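Local coordinates for arginine 3rd transport system periplasmic binding protein (Legionella pneumophila subsp. pneumophila str. Philadelphia 1, PDB 3KZG), which probably binds arginine in the periplasm, as a family 3 solute-binding protein, and hands it to a membrane transport system, at residues 57-62 / 196-201; 10-15 / 163-168; 39-44 / 206-211. All blocks are in the same frame, centred on the assembly; numbering follows the deposited sequence.

Contact 1. Residues 57-62 / 196-201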
loop_
_atom_site.group_PDB
_atom_site.type_symbol
_atom_site.label_atom_id
_atom_site.label_comp_id
_atom_site.label_asym_id
_atom_site.label_seq_id
_atom_site.Cartn_x
_atom_site.Cartn_y
_atom_site.Cartn_z
ATOM N N PRO A 57 -11.538 6.510 -40.440
ATOM C CA PRO A 57 -12.143 7.569 -41.252
ATOM C C PRO A 57 -13.155 8.390 -40.451
ATOM O O PRO A 57 -13.275 9.599 -40.647
ATOM C CB PRO A 57 -12.775 6.797 -42.407
ATOM C CG PRO A 57 -13.138 5.487 -41.769
ATOM C CD PRO A 57 -11.898 5.180 -40.963
ATOM N N ALA A 58 -13.866 7.730 -39.540
ATOM C CA ALA A 58 -14.858 8.396 -38.701
ATOM C C ALA A 58 -14.222 9.521 -37.884
ATOM O O ALA A 58 -14.810 10.591 -37.715
ATOM C CB ALA A 58 -15.517 7.386 -37.766
ATOM N N LEU A 59 -13.023 9.275 -37.367
ATOM C CA LEU A 59 -12.323 10.287 -36.579
ATOM C C LEU A 59 -11.832 11.408 -37.491
ATOM O O LEU A 59 -11.973 12.588 -37.172
ATOM C CB LEU A 59 -11.131 9.670 -35.841
ATOM C CG LEU A 59 -10.276 10.649 -35.034
ATOM C CD1 LEU A 59 -11.128 11.346 -33.989
ATOM C CD2 LEU A 59 -9.126 9.901 -34.373
ATOM N N LYS A 60 -11.255 11.032 -38.626
ATOM C CA LYS A 60 -10.752 12.019 -39.567
ATOM C C LYS A 60 -11.853 12.943 -40.084
ATOM O O LYS A 60 -11.592 14.107 -40.383
ATOM C CB LYS A 60 -10.063 11.329 -40.743
ATOM C CG LYS A 60 -9.561 12.290 -41.801
ATOM C CD LYS A 60 -8.679 11.597 -42.829
ATOM C CE LYS A 60 -7.319 11.231 -42.243
ATOM N NZ LYS A 60 -7.402 10.236 -41.133
ATOM N N ASN A 61 -13.078 12.431 -40.181
ATOM C CA ASN A 61 -14.207 13.224 -40.668
ATOM C C ASN A 61 -14.914 13.969 -39.537
ATOM O O ASN A 61 -15.954 14.596 -39.748
ATOM C CB ASN A 61 -15.222 12.332 -41.401
ATOM C CG ASN A 61 -14.621 11.614 -42.604
ATOM O OD1 ASN A 61 -13.826 12.185 -43.350
ATOM N ND2 ASN A 61 -15.014 10.361 -42.803
ATOM N N ARG A 62 -14.346 13.897 -38.337
ATOM C CA ARG A 62 -14.916 14.567 -37.178
ATOM C C ARG A 62 -16.312 14.080 -36.808
ATOM O O ARG A 62 -17.100 14.828 -36.221
ATOM C CB ARG A 62 -14.938 16.085 -37.396
ATOM C CG ARG A 62 -13.626 16.799 -37.052
ATOM C CD ARG A 62 -12.447 16.332 -37.906
ATOM N NE ARG A 62 -11.244 17.105 -37.598
ATOM C CZ ARG A 62 -10.038 16.863 -38.103
ATOM N NH1 ARG A 62 -9.854 15.863 -38.951
ATOM N NH2 ARG A 62 -9.010 17.622 -37.752
HETATM N N MSE A 196 -7.147 7.956 -29.189
HETATM C CA MSE A 196 -6.700 8.579 -30.430
HETATM C C MSE A 196 -7.506 9.810 -30.832
HETATM O O MSE A 196 -8.698 9.913 -30.552
HETATM C CB MSE A 196 -6.751 7.531 -31.536
HETATM C CG MSE A 196 -5.976 7.846 -32.793
HETATM SE SE MSE A 196 -6.022 6.292 -33.942
HETATM C CE MSE A 196 -7.917 6.375 -34.433
ATOM N N ALA A 197 -6.839 10.754 -31.483
ATOM C CA ALA A 197 -7.506 11.971 -31.911
ATOM C C ALA A 197 -6.802 12.566 -33.116
ATOM O O ALA A 197 -5.733 12.095 -33.516
ATOM C CB ALA A 197 -7.535 12.975 -30.764
ATOM N N ASN A 198 -7.414 13.585 -33.713
ATOM C CA ASN A 198 -6.818 14.250 -34.864
ATOM C C ASN A 198 -5.712 15.170 -34.336
ATOM O O ASN A 198 -5.800 15.675 -33.219
ATOM C CB ASN A 198 -7.885 15.049 -35.626
ATOM C CG ASN A 198 -8.891 14.150 -36.335
ATOM O OD1 ASN A 198 -10.097 14.222 -36.086
ATOM N ND2 ASN A 198 -8.394 13.294 -37.219
ATOM N N PRO A 199 -4.652 15.390 -35.128
ATOM C CA PRO A 199 -3.530 16.244 -34.723
ATOM C C PRO A 199 -3.871 17.607 -34.120
ATOM O O PRO A 199 -3.163 18.087 -33.227
ATOM C CB PRO A 199 -2.717 16.369 -36.009
ATOM C CG PRO A 199 -2.928 15.039 -36.654
ATOM C CD PRO A 199 -4.424 14.841 -36.476
ATOM N N ASP A 200 -4.943 18.233 -34.592
ATOM C CA ASP A 200 -5.309 19.547 -34.078
ATOM C C ASP A 200 -6.054 19.528 -32.751
ATOM O O ASP A 200 -6.513 20.568 -32.281
ATOM C CB ASP A 200 -6.140 20.320 -35.110
ATOM C CG ASP A 200 -7.404 19.589 -35.514
ATOM O OD1 ASP A 200 -7.919 18.777 -34.718
ATOM O OD2 ASP A 200 -7.898 19.846 -36.631
ATOM N N GLN A 201 -6.167 18.356 -32.137
ATOM C CA GLN A 201 -6.876 18.253 -30.869
ATOM C C GLN A 201 -5.903 18.086 -29.701
ATOM O O GLN A 201 -6.258 17.529 -28.663
ATOM C CB GLN A 201 -7.853 17.076 -30.907
ATOM C CG GLN A 201 -8.848 17.119 -32.073
ATOM C CD GLN A 201 -9.910 16.042 -31.968
ATOM O OE1 GLN A 201 -10.808 16.119 -31.122
ATOM N NE2 GLN A 201 -9.803 15.020 -32.809
HETATM O O HOH W 1 -10.544 17.695 -34.921
#
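A bend at chi2 (62°) followed by an extended run carries the guanidinium of R62 over to N198 and D200, while N198 holds CG anti to its carbonyl carbon, which turns its amide against one face of the arginine. The two flat groups stack with planes only 7° apart, R62 NH1 lying 3.3 Å from N198 CG. At the guanidinium edge, R62 NH2 forms a 2.7 Å salt bridge with D200 OD2; the carboxylate is turned 76° out of the guanidinium plane, and the hydrogen bond within this pair is weak. A water bridges the same two residues, giving a hydrogen bond to D200 OD1 and taking a weak one from R62 NE. R62 NH1 also bonds to K60 O at 2.9 Å, nearly in the guanidinium plane, which helps fix the rotation of the group. The positive phi of R62 makes it the C-prime residue of the Schellman motif ending helix 55-60. Deeper in, branched L59 fills the apolar side, its CD2 3.7 Å from CE of selenomethionine M196, and F81 packs on both. An exposed, long-armed cation above a buried hydrocarbon patch thus joins helix end to loop, its charge probably balanced by D200.

Contact 2. Residues 10-15 / 163-168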
loop_
_atom_site.group_PDB
_atom_site.type_symbol
_atom_site.label_atom_id
_atom_site.label_comp_id
_atom_site.label_asym_id
_atom_site.label_seq_id
_atom_site.Cartn_x
_atom_site.Cartn_y
_atom_site.Cartn_z
ATOM N N SER A 10 -15.259 0.498 -31.072
ATOM C CA SER A 10 -15.658 -0.603 -31.944
ATOM C C SER A 10 -16.938 -1.266 -31.454
ATOM O O SER A 10 -17.407 -0.994 -30.347
ATOM C CB SER A 10 -14.543 -1.645 -32.054
ATOM O OG SER A 10 -14.361 -2.325 -30.835
ATOM N N LYS A 11 -17.491 -2.142 -32.287
ATOM C CA LYS A 11 -18.731 -2.832 -31.958
ATOM C C LYS A 11 -18.593 -4.121 -31.158
ATOM O O LYS A 11 -19.491 -4.475 -30.403
ATOM C CB LYS A 11 -19.518 -3.127 -33.241
ATOM C CG LYS A 11 -20.285 -1.928 -33.773
ATOM C CD LYS A 11 -20.987 -2.244 -35.081
ATOM C CE LYS A 11 -21.938 -1.119 -35.478
ATOM N NZ LYS A 11 -22.511 -1.321 -36.840
ATOM N N PHE A 12 -17.482 -4.828 -31.309
ATOM C CA PHE A 12 -17.341 -6.076 -30.581
ATOM C C PHE A 12 -15.897 -6.531 -30.401
ATOM O O PHE A 12 -15.224 -6.945 -31.352
ATOM C CB PHE A 12 -18.147 -7.173 -31.293
ATOM C CG PHE A 12 -18.293 -8.439 -30.497
ATOM C CD1 PHE A 12 -19.017 -8.451 -29.307
ATOM C CD2 PHE A 12 -17.698 -9.620 -30.931
ATOM C CE1 PHE A 12 -19.145 -9.623 -28.559
ATOM C CE2 PHE A 12 -17.820 -10.797 -30.192
ATOM C CZ PHE A 12 -18.546 -10.799 -29.002
ATOM N N ASN A 13 -15.417 -6.438 -29.171
ATOM C CA ASN A 13 -14.068 -6.886 -28.859
ATOM C C ASN A 13 -13.911 -6.946 -27.355
ATOM O O ASN A 13 -13.062 -6.271 -26.778
ATOM C CB ASN A 13 -13.010 -5.961 -29.466
ATOM C CG ASN A 13 -11.593 -6.465 -29.222
ATOM O OD1 ASN A 13 -11.328 -7.668 -29.303
ATOM N ND2 ASN A 13 -10.673 -5.545 -28.934
ATOM N N PRO A 14 -14.754 -7.752 -26.697
ATOM C CA PRO A 14 -14.674 -7.883 -25.241
ATOM C C PRO A 14 -13.245 -8.286 -24.887
ATOM O O PRO A 14 -12.569 -8.943 -25.681
ATOM C CB PRO A 14 -15.697 -8.982 -24.940
ATOM C CG PRO A 14 -15.699 -9.805 -26.211
ATOM C CD PRO A 14 -15.685 -8.738 -27.270
ATOM N N PRO A 15 -12.769 -7.916 -23.687
ATOM C CA PRO A 15 -13.477 -7.159 -22.653
ATOM C C PRO A 15 -13.361 -5.639 -22.762
ATOM O O PRO A 15 -13.703 -4.936 -21.814
ATOM C CB PRO A 15 -12.829 -7.668 -21.376
ATOM C CG PRO A 15 -11.399 -7.762 -21.795
ATOM C CD PRO A 15 -11.481 -8.416 -23.168
ATOM N N LYS A 163 -7.648 -14.020 -23.777
ATOM C CA LYS A 163 -7.909 -14.600 -22.465
ATOM C C LYS A 163 -9.404 -14.611 -22.176
ATOM O O LYS A 163 -9.927 -15.562 -21.596
ATOM C CB LYS A 163 -7.186 -13.809 -21.372
ATOM C CG LYS A 163 -5.698 -14.076 -21.288
ATOM C CD LYS A 163 -5.174 -13.694 -19.914
ATOM C CE LYS A 163 -5.852 -14.514 -18.824
ATOM N NZ LYS A 163 -5.375 -14.124 -17.468
ATOM N N TYR A 164 -10.086 -13.543 -22.578
ATOM C CA TYR A 164 -11.525 -13.441 -22.379
ATOM C C TYR A 164 -12.226 -14.631 -23.039
ATOM O O TYR A 164 -12.988 -15.355 -22.400
ATOM C CB TYR A 164 -12.050 -12.143 -23.000
ATOM C CG TYR A 164 -13.554 -12.072 -23.053
ATOM C CD1 TYR A 164 -14.288 -11.625 -21.957
ATOM C CD2 TYR A 164 -14.250 -12.505 -24.183
ATOM C CE1 TYR A 164 -15.679 -11.611 -21.981
ATOM C CE2 TYR A 164 -15.644 -12.496 -24.215
ATOM C CZ TYR A 164 -16.348 -12.048 -23.108
ATOM O OH TYR A 164 -17.719 -12.055 -23.108
ATOM N N TRP A 165 -11.953 -14.827 -24.324
ATOM C CA TRP A 165 -12.570 -15.904 -25.074
ATOM C C TRP A 165 -12.281 -17.295 -24.543
ATOM O O TRP A 165 -13.169 -18.146 -24.513
ATOM C CB TRP A 165 -12.179 -15.811 -26.551
ATOM C CG TRP A 165 -12.862 -14.674 -27.228
ATOM C CD1 TRP A 165 -12.297 -13.501 -27.641
ATOM C CD2 TRP A 165 -14.265 -14.556 -27.487
ATOM N NE1 TRP A 165 -13.263 -12.658 -28.137
ATOM C CE2 TRP A 165 -14.480 -13.283 -28.053
ATOM C CE3 TRP A 165 -15.363 -15.409 -27.293
ATOM C CZ2 TRP A 165 -15.750 -12.836 -28.427
ATOM C CZ3 TRP A 165 -16.632 -14.962 -27.668
ATOM C CH2 TRP A 165 -16.810 -13.687 -28.228
HETATM N N MSE A 166 -11.052 -17.545 -24.114
HETATM C CA MSE A 166 -10.765 -18.869 -23.610
HETATM C C MSE A 166 -11.482 -19.152 -22.299
HETATM O O MSE A 166 -11.725 -20.306 -21.957
HETATM C CB MSE A 166 -9.276 -19.073 -23.424
HETATM C CG MSE A 166 -8.976 -20.469 -22.957
HETATM SE SE MSE A 166 -7.114 -20.750 -22.892
HETATM C CE MSE A 166 -6.757 -19.997 -21.137
ATOM N N ALA A 167 -11.837 -18.102 -21.572
ATOM C CA ALA A 167 -12.527 -18.274 -20.305
ATOM C C ALA A 167 -13.999 -17.883 -20.397
ATOM O O ALA A 167 -14.678 -17.770 -19.379
ATOM C CB ALA A 167 -11.838 -17.452 -19.223
ATOM N N SER A 168 -14.498 -17.690 -21.613
ATOM C CA SER A 168 -15.891 -17.297 -21.786
ATOM C C SER A 168 -16.700 -18.191 -22.721
ATOM O O SER A 168 -17.930 -18.162 -22.703
ATOM C CB SER A 168 -15.962 -15.846 -22.273
ATOM O OG SER A 168 -15.403 -14.964 -21.316
HETATM O O HOH W 2 -12.827 -9.830 -28.224
#
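P14 is pressed against Y164 in the tight part of this contact: its CG lies 3.4 Å from Y164 CE2, and its CB makes a CH-pi contact over the face of the tyrosine ring. S168 OG sits over the opposite face, so the ring is held between the two. The compact proline ring suits the spot because it offers different carbons to three aromatic rings: CB to the Y164 face, CG to W165 and CD over F12. F12 and W165 meet rim to rim, neither over the other's face, with planes 64° apart and F12 CE2 3.4 Å from W165 CZ2; the phenylalanine reaches there with CG anti to its backbone N (chi1 -169°). The looser side belongs to P15, a partly exposed proline after a cis peptide bond, which makes a single contact, CD to Y164 CB at 3.8 Å. Between N13, P14 and the indole edge a water joins the two segments, donating to N13 OD1 and P14 O and accepting from W165 NE1 at 2.9 Å. N13 ND2 bonds further to D158. By the topology of the fold, strand 4-13 and helix 159-166 probably belong to different lobes, and their meeting is consistent with the closed cleft of a two-lobed periplasmic binding protein.

Contact 3. Residues 39-44 / 206-211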
loop_
_atom_site.group_PDB
_atom_site.type_symbol
_atom_site.label_atom_id
_atom_site.label_comp_id
_atom_site.label_asym_id
_atom_site.label_seq_id
_atom_site.Cartn_x
_atom_site.Cartn_y
_atom_site.Cartn_z
ATOM N N ARG A 39 -16.059 12.572 -16.970
ATOM C CA ARG A 39 -16.606 13.252 -15.798
ATOM C C ARG A 39 -15.552 14.158 -15.174
ATOM O O ARG A 39 -15.871 15.214 -14.624
ATOM C CB ARG A 39 -17.126 12.254 -14.755
ATOM C CG ARG A 39 -16.082 11.361 -14.118
ATOM C CD ARG A 39 -16.723 10.464 -13.056
ATOM N NE ARG A 39 -17.050 11.194 -11.834
ATOM C CZ ARG A 39 -16.152 11.582 -10.931
ATOM N NH1 ARG A 39 -14.867 11.304 -11.108
ATOM N NH2 ARG A 39 -16.536 12.252 -9.854
ATOM N N ARG A 40 -14.293 13.739 -15.269
ATOM C CA ARG A 40 -13.187 14.520 -14.734
ATOM C C ARG A 40 -12.968 15.730 -15.635
ATOM O O ARG A 40 -12.458 16.755 -15.198
ATOM C CB ARG A 40 -11.923 13.657 -14.647
ATOM C CG ARG A 40 -12.001 12.641 -13.518
ATOM C CD ARG A 40 -10.842 11.658 -13.522
ATOM N NE ARG A 40 -11.013 10.667 -12.467
ATOM C CZ ARG A 40 -10.389 10.692 -11.295
ATOM N NH1 ARG A 40 -9.527 11.664 -11.010
ATOM N NH2 ARG A 40 -10.641 9.751 -10.397
ATOM N N LEU A 41 -13.369 15.593 -16.894
ATOM C CA LEU A 41 -13.263 16.672 -17.864
ATOM C C LEU A 41 -14.500 17.557 -17.719
ATOM O O LEU A 41 -14.608 18.599 -18.364
ATOM C CB LEU A 41 -13.200 16.113 -19.290
ATOM C CG LEU A 41 -11.894 15.449 -19.734
ATOM C CD1 LEU A 41 -12.060 14.825 -21.115
ATOM C CD2 LEU A 41 -10.786 16.491 -19.749
ATOM N N HIS A 42 -15.425 17.131 -16.861
ATOM C CA HIS A 42 -16.670 17.862 -16.623
ATOM C C HIS A 42 -17.515 17.890 -17.894
ATOM O O HIS A 42 -18.262 18.837 -18.138
ATOM C CB HIS A 42 -16.370 19.297 -16.173
ATOM C CG HIS A 42 -15.575 19.382 -14.908
ATOM N ND1 HIS A 42 -14.951 20.542 -14.498
ATOM C CD2 HIS A 42 -15.301 18.456 -13.959
ATOM C CE1 HIS A 42 -14.327 20.326 -13.355
ATOM N NE2 HIS A 42 -14.523 19.066 -13.006
ATOM N N ALA A 43 -17.389 16.842 -18.702
ATOM C CA ALA A 43 -18.137 16.740 -19.944
ATOM C C ALA A 43 -18.939 15.444 -20.008
ATOM O O ALA A 43 -18.465 14.384 -19.594
ATOM C CB ALA A 43 -17.186 16.816 -21.129
ATOM N N THR A 44 -20.161 15.532 -20.526
ATOM C CA THR A 44 -21.002 14.353 -20.665
ATOM C C THR A 44 -20.388 13.480 -21.752
ATOM O O THR A 44 -19.739 13.983 -22.671
ATOM C CB THR A 44 -22.448 14.734 -21.038
ATOM O OG1 THR A 44 -22.442 15.590 -22.187
ATOM C CG2 THR A 44 -23.122 15.451 -19.877
ATOM N N LYS A 206 -4.021 16.806 -24.174
ATOM C CA LYS A 206 -3.219 17.218 -23.029
ATOM C C LYS A 206 -4.016 17.213 -21.732
ATOM O O LYS A 206 -3.495 16.834 -20.681
ATOM C CB LYS A 206 -2.602 18.597 -23.280
ATOM C CG LYS A 206 -1.400 18.526 -24.213
ATOM C CD LYS A 206 -0.796 19.896 -24.495
ATOM C CE LYS A 206 0.357 19.773 -25.486
ATOM N NZ LYS A 206 0.930 21.090 -25.859
ATOM N N LYS A 207 -5.277 17.631 -21.801
ATOM C CA LYS A 207 -6.132 17.634 -20.616
ATOM C C LYS A 207 -6.414 16.180 -20.206
ATOM O O LYS A 207 -6.480 15.857 -19.022
ATOM C CB LYS A 207 -7.445 18.379 -20.916
ATOM C CG LYS A 207 -7.258 19.883 -21.175
ATOM C CD LYS A 207 -8.547 20.581 -21.623
ATOM C CE LYS A 207 -8.937 20.182 -23.044
ATOM N NZ LYS A 207 -10.069 20.998 -23.606
ATOM N N ILE A 208 -6.569 15.301 -21.193
ATOM C CA ILE A 208 -6.820 13.890 -20.912
ATOM C C ILE A 208 -5.583 13.230 -20.288
ATOM O O ILE A 208 -5.704 12.329 -19.459
ATOM C CB ILE A 208 -7.222 13.131 -22.198
ATOM C CG1 ILE A 208 -8.605 13.597 -22.663
ATOM C CG2 ILE A 208 -7.217 11.620 -21.952
ATOM C CD1 ILE A 208 -9.010 13.062 -24.018
ATOM N N ASN A 209 -4.396 13.677 -20.682
ATOM C CA ASN A 209 -3.177 13.111 -20.123
ATOM C C ASN A 209 -3.091 13.447 -18.634
ATOM O O ASN A 209 -2.794 12.575 -17.811
ATOM C CB ASN A 209 -1.942 13.634 -20.868
ATOM C CG ASN A 209 -1.827 13.061 -22.271
ATOM O OD1 ASN A 209 -2.483 12.067 -22.599
ATOM N ND2 ASN A 209 -0.989 13.677 -23.104
ATOM N N LYS A 210 -3.354 14.703 -18.285
ATOM C CA LYS A 210 -3.316 15.100 -16.889
ATOM C C LYS A 210 -4.309 14.259 -16.094
ATOM O O LYS A 210 -3.980 13.773 -15.014
ATOM C CB LYS A 210 -3.637 16.593 -16.730
ATOM C CG LYS A 210 -2.546 17.499 -17.282
ATOM C CD LYS A 210 -2.593 18.916 -16.702
ATOM C CE LYS A 210 -3.814 19.693 -17.169
ATOM N NZ LYS A 210 -3.721 21.137 -16.797
ATOM N N ILE A 211 -5.510 14.071 -16.645
ATOM C CA ILE A 211 -6.549 13.276 -15.992
ATOM C C ILE A 211 -6.077 11.840 -15.763
ATOM O O ILE A 211 -6.318 11.262 -14.701
ATOM C CB ILE A 211 -7.860 13.222 -16.838
ATOM C CG1 ILE A 211 -8.510 14.604 -16.914
ATOM C CG2 ILE A 211 -8.848 12.236 -16.221
ATOM C CD1 ILE A 211 -8.858 15.189 -15.562
#
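R40 and L41 pack on one side of helix 202-217, almost entirely through carbon atoms. I211 offers two branches to the hydrocarbon part of R40: its CG2 lies 3.4 Å from R40 CD, and its CD1 lies 3.5 Å from R40 CB. The arginine can offer so much carbon because its chain is extended from CG to NE after a chi1 of -73°, so that it passes across the isoleucine. L41 uses both its methyls. CD1 meets I208 CG1 at 4.0 Å, whereas CD2 touches I211 CG1 at 4.1 Å and the CB of K207. Leucine suits this place because its forked end reaches K207, I208 and I211 at once, and isoleucine suits position 211 because its branches spread over both R40 and L41.

Polar interactions lie around this patch. R40 NE pairs with E36, one turn earlier in its own helix and shared with R39, and R40 NH1 with D218, just beyond helix 202-217. On helix 202-217, K210 NZ is hydrogen-bonded to S188 OG of the second subunit.

Backbone geometry supplies the turn: H42, with positive phi, closes the helix in a Schellman motif before T44 enters its strand beside L3 and L5. R40 therefore has a double role, its aliphatic stem packing on I211 while its guanidinium is probably charge-balanced by E36 and D218, D218 linking R40 to the residue that follows helix 202-217.

Overall arrangement
Contacts 1 and 3 are neighbours: their centres are about 17 Å apart, their nearest atoms about 5 Å, and strand 196-197 leads into helix 202-217, so the two fasten successive pieces of the chain. Contact 1 is nested in the loop that contact 3 closes. Contact 2 stands apart, its centre about 26 Å from that of contact 1, on the opposite side of the chain's centre, and about 27 Å from that of contact 3. It probably bridges the two lobes, whereas the others appear to pack within one. In this family the solute binds in the cleft between the lobes; contact 2 is therefore the one most likely to respond to opening and closing.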